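Local coordinates for putative ATP-dependent endonuclease of the OLD family (Thermus scotoductus, PDB 6P74), which degrades linear or supercoiled double-stranded DNA from 5' to 3', nicks circular DNA and has a DNA-stimulated ATPase activity, at residues Trp49-Phe55 and Phe101-Leu105. Sequence-based numbering, arbitrary orientation.
Sequences WPSLRSF and FHVDL. With SO4 (sulfate ion), chain K.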
ATOM      1  N   TRP A  49      -4.560 -15.429   6.073  1.00107.23           N
ATOM      2  CA  TRP A  49      -4.404 -16.622   5.258  1.00 98.20           C
ATOM      3  C   TRP A  49      -4.284 -16.238   3.785  1.00 90.27           C
ATOM      4  O   TRP A  49      -5.156 -15.530   3.261  1.00 97.54           O
ATOM      5  CB  TRP A  49      -5.572 -17.586   5.446  1.00102.84           C
ATOM      6  CG  TRP A  49      -5.304 -18.860   4.724  1.00108.78           C
ATOM      7  CD1 TRP A  49      -5.632 -19.157   3.432  1.00110.80           C
ATOM      8  CD2 TRP A  49      -4.587 -19.993   5.229  1.00106.51           C
ATOM      9  NE1 TRP A  49      -5.186 -20.416   3.111  1.00110.65           N
ATOM     10  CE2 TRP A  49      -4.543 -20.952   4.195  1.00106.36           C
ATOM     11  CE3 TRP A  49      -3.992 -20.297   6.461  1.00100.77           C
ATOM     12  CZ2 TRP A  49      -3.930 -22.192   4.354  1.00103.61           C
ATOM     13  CZ3 TRP A  49      -3.389 -21.530   6.621  1.00100.06           C
ATOM     14  CH2 TRP A  49      -3.360 -22.463   5.574  1.00103.33           C
ATOM     15  N   PRO A  50      -3.240 -16.685   3.091  1.00 81.74           N
ATOM     16  CA  PRO A  50      -3.055 -16.310   1.679  1.00 86.22           C
ATOM     17  C   PRO A  50      -4.186 -16.843   0.821  1.00 98.25           C
ATOM     18  O   PRO A  50      -4.427 -18.046   0.765  1.00105.22           O
ATOM     19  CB  PRO A  50      -1.726 -16.976   1.302  1.00 79.93           C
ATOM     20  CG  PRO A  50      -1.107 -17.397   2.573  1.00 78.29           C
ATOM     21  CD  PRO A  50      -2.192 -17.595   3.567  1.00 80.63           C
ATOM     22  N   SER A  51      -4.872 -15.939   0.136  1.00101.77           N
ATOM     23  CA  SER A  51      -5.903 -16.351  -0.802  1.00 97.56           C
ATOM     24  C   SER A  51      -5.948 -15.328  -1.930  1.00 98.14           C
ATOM     25  O   SER A  51      -5.111 -14.421  -2.004  1.00 97.04           O
ATOM     26  CB  SER A  51      -7.247 -16.518  -0.086  1.00 95.65           C
ATOM     27  OG  SER A  51      -7.648 -15.318   0.543  1.00 97.49           O
ATOM     28  N   LEU A  52      -6.921 -15.489  -2.825  1.00 93.98           N
ATOM     29  CA  LEU A  52      -7.067 -14.546  -3.923  1.00 95.93           C
ATOM     30  C   LEU A  52      -7.292 -13.126  -3.405  1.00103.30           C
ATOM     31  O   LEU A  52      -6.918 -12.156  -4.073  1.00100.12           O
ATOM     32  CB  LEU A  52      -8.212 -15.002  -4.833  1.00 94.41           C
ATOM     33  CG  LEU A  52      -8.305 -14.369  -6.224  1.00 95.15           C
ATOM     34  CD1 LEU A  52      -6.987 -14.501  -6.991  1.00 88.67           C
ATOM     35  CD2 LEU A  52      -9.470 -14.989  -7.010  1.00100.59           C
ATOM     36  N   ARG A  53      -7.895 -12.987  -2.214  1.00107.67           N
ATOM     37  CA  ARG A  53      -8.070 -11.691  -1.560  1.00111.31           C
ATOM     38  C   ARG A  53      -6.761 -11.081  -1.086  1.00111.27           C
ATOM     39  O   ARG A  53      -6.769  -9.939  -0.609  1.00116.08           O
ATOM     40  CB  ARG A  53      -9.001 -11.812  -0.351  1.00116.47           C
ATOM     41  CG  ARG A  53     -10.476 -11.975  -0.661  1.00122.67           C
ATOM     42  CD  ARG A  53     -11.270 -12.227   0.620  1.00128.99           C
ATOM     43  NE  ARG A  53     -10.580 -13.173   1.497  1.00128.00           N
ATOM     44  CZ  ARG A  53     -11.186 -14.137   2.187  1.00128.31           C
ATOM     45  NH1 ARG A  53     -12.501 -14.294   2.100  1.00130.81           N
ATOM     46  NH2 ARG A  53     -10.471 -14.951   2.955  1.00124.91           N
ATOM     47  N   SER A  54      -5.649 -11.810  -1.173  1.00105.04           N
ATOM     48  CA  SER A  54      -4.374 -11.270  -0.725  1.00100.66           C
ATOM     49  C   SER A  54      -3.676 -10.447  -1.799  1.00 98.87           C
ATOM     50  O   SER A  54      -2.817  -9.621  -1.468  1.00 90.51           O
ATOM     51  CB  SER A  54      -3.451 -12.407  -0.277  1.00 98.68           C
ATOM     52  OG  SER A  54      -4.035 -13.173   0.759  1.00106.86           O
ATOM     53  N   PHE A  55      -4.015 -10.656  -3.067  1.00102.70           N
ATOM     54  CA  PHE A  55      -3.322 -10.027  -4.178  1.00104.15           C
ATOM     55  C   PHE A  55      -4.154  -8.900  -4.775  1.00108.42           C
ATOM     56  O   PHE A  55      -5.386  -8.906  -4.706  1.00110.98           O
ATOM     57  CB  PHE A  55      -3.001 -11.054  -5.269  1.00101.23           C
ATOM     58  CG  PHE A  55      -1.954 -12.056  -4.876  1.00 98.93           C
ATOM     59  CD1 PHE A  55      -2.301 -13.212  -4.189  1.00100.93           C
ATOM     60  CD2 PHE A  55      -0.623 -11.853  -5.207  1.00 96.85           C
ATOM     61  CE1 PHE A  55      -1.329 -14.148  -3.833  1.00 97.79           C
ATOM     62  CE2 PHE A  55       0.351 -12.774  -4.857  1.00 94.19           C
ATOM     63  CZ  PHE A  55       0.001 -13.925  -4.168  1.00 96.26           C
ATOM     64  N   PHE A 101      -8.330 -15.980 -11.933  1.00126.05           N
ATOM     65  CA  PHE A 101      -7.074 -16.223 -11.249  1.00113.46           C
ATOM     66  C   PHE A 101      -7.343 -16.999  -9.968  1.00108.49           C
ATOM     67  O   PHE A 101      -8.477 -17.073  -9.483  1.00103.93           O
ATOM     68  CB  PHE A 101      -6.367 -14.897 -10.946  1.00109.75           C
ATOM     69  CG  PHE A 101      -6.154 -14.037 -12.167  1.00117.47           C
ATOM     70  CD1 PHE A 101      -7.214 -13.346 -12.740  1.00121.76           C
ATOM     71  CD2 PHE A 101      -4.903 -13.933 -12.750  1.00116.79           C
ATOM     72  CE1 PHE A 101      -7.026 -12.568 -13.866  1.00125.31           C
ATOM     73  CE2 PHE A 101      -4.711 -13.154 -13.874  1.00120.66           C
ATOM     74  CZ  PHE A 101      -5.775 -12.472 -14.433  1.00125.13           C
ATOM     75  N   HIS A 102      -6.284 -17.589  -9.423  1.00101.85           N
ATOM     76  CA  HIS A 102      -6.401 -18.403  -8.222  1.00105.29           C
ATOM     77  C   HIS A 102      -5.027 -18.489  -7.591  1.00 96.14           C
ATOM     78  O   HIS A 102      -4.007 -18.253  -8.247  1.00 96.56           O
ATOM     79  CB  HIS A 102      -6.933 -19.808  -8.530  1.00120.68           C
ATOM     80  CG  HIS A 102      -6.084 -20.571  -9.499  1.00128.37           C
ATOM     81  ND1 HIS A 102      -6.242 -20.475 -10.866  1.00134.41           N
ATOM     82  CD2 HIS A 102      -5.056 -21.431  -9.298  1.00126.90           C
ATOM     83  CE1 HIS A 102      -5.352 -21.246 -11.465  1.00135.72           C
ATOM     84  NE2 HIS A 102      -4.619 -21.837 -10.536  1.00131.08           N
ATOM     85  N   VAL A 103      -5.002 -18.832  -6.316  1.00 88.91           N
ATOM     86  CA  VAL A 103      -3.739 -18.951  -5.610  1.00 95.77           C
ATOM     87  C   VAL A 103      -3.692 -20.311  -4.938  1.00 95.13           C
ATOM     88  O   VAL A 103      -4.717 -20.824  -4.477  1.00 94.59           O
ATOM     89  CB  VAL A 103      -3.531 -17.804  -4.594  1.00 98.77           C
ATOM     90  CG1 VAL A 103      -4.014 -16.484  -5.179  1.00101.38           C
ATOM     91  CG2 VAL A 103      -4.232 -18.100  -3.295  1.00103.47           C
ATOM     92  N   ASP A 104      -2.505 -20.905  -4.919  1.00 94.70           N
ATOM     93  CA  ASP A 104      -2.243 -22.154  -4.224  1.00 95.34           C
ATOM     94  C   ASP A 104      -1.146 -21.920  -3.195  1.00 90.83           C
ATOM     95  O   ASP A 104      -0.195 -21.174  -3.446  1.00 94.86           O
ATOM     96  CB  ASP A 104      -1.819 -23.255  -5.203  1.00 98.94           C
ATOM     97  CG  ASP A 104      -2.756 -23.375  -6.388  1.00113.33           C
ATOM     98  OD1 ASP A 104      -3.963 -23.635  -6.177  1.00116.56           O
ATOM     99  OD2 ASP A 104      -2.283 -23.206  -7.536  1.00120.60           O
ATOM    100  N   LEU A 105      -1.289 -22.542  -2.033  1.00 90.29           N
ATOM    101  CA  LEU A 105      -0.249 -22.559  -1.011  1.00 90.57           C
ATOM    102  C   LEU A 105       0.243 -23.996  -0.928  1.00 89.74           C
ATOM    103  O   LEU A 105      -0.444 -24.859  -0.384  1.00 94.44           O
ATOM    104  CB  LEU A 105      -0.783 -22.060   0.328  1.00 86.42           C
ATOM    105  CG  LEU A 105       0.241 -21.888   1.453  1.00 81.35           C
ATOM    106  CD1 LEU A 105       1.334 -20.908   1.059  1.00 73.58           C
ATOM    107  CD2 LEU A 105      -0.451 -21.458   2.744  1.00 82.02           C
TER
HETATM  108  S   SO4 K 610      -5.259 -21.879  -0.558  1.00193.03           S
HETATM  109  O1  SO4 K 610      -4.112 -22.339  -1.339  1.00193.44           O
HETATM  110  O2  SO4 K 610      -5.138 -22.308   0.832  1.00190.73           O
HETATM  111  O3  SO4 K 610      -5.346 -20.419  -0.596  1.00192.38           O
HETATM  112  O4  SO4 K 610      -6.472 -22.450  -1.135  1.00193.94           O
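Trp-49 meets Leu-105 obliquely, CZ2 lying 3.9 Å from CD2, and that methyl rests on the same ring face as CD of Pro-50. With CG anti to the backbone N, the indole is carried towards Leu-105 and a sulfate, its end nearer the strand than its base, and NE1 donates to O2 of that ion (3.0 Å, 158°). O1 of the same ion accepts a more bent bond from the backbone N of Leu-105 (2.9 Å, 132°), so the anion, probably from the crystallisation liquor, bridges the two segments. Pro-50 adds CG against the Leu-105 methyl, and Arg-130 of helix 127-132 packs on all three side chains. At Ser-51 the backbone itself is touched: CG2 of Val-103 comes within 3.5 Å of its CA. The Ser-51 N-H points almost straight at OG of Ser-54 (3.0 Å, 169°), and Ser-54 N returns a bond to Ser-51 O, tying the two residues together in both directions at the 3-10 turn. Here, in the N-terminal part of the ATPase domain, the loop after helix 34-45 lies over strand 100-109, which pairs antiparallel with strand 85-97. Both Leu-52 methyls sit against the backbone at Phe-101, CD2 being 3.4 Å from its O, while CD1 also touches Phe-101 CB and Val-103 CG1. Arg-53 turns to the second subunit, packing on its Tyr-281. Phe-55 brings CD1 and CE1 to CG1 of Val-103, each 3.8 Å away, and Leu-92 and Cys-94 of strand 85-97 also touch its side chain.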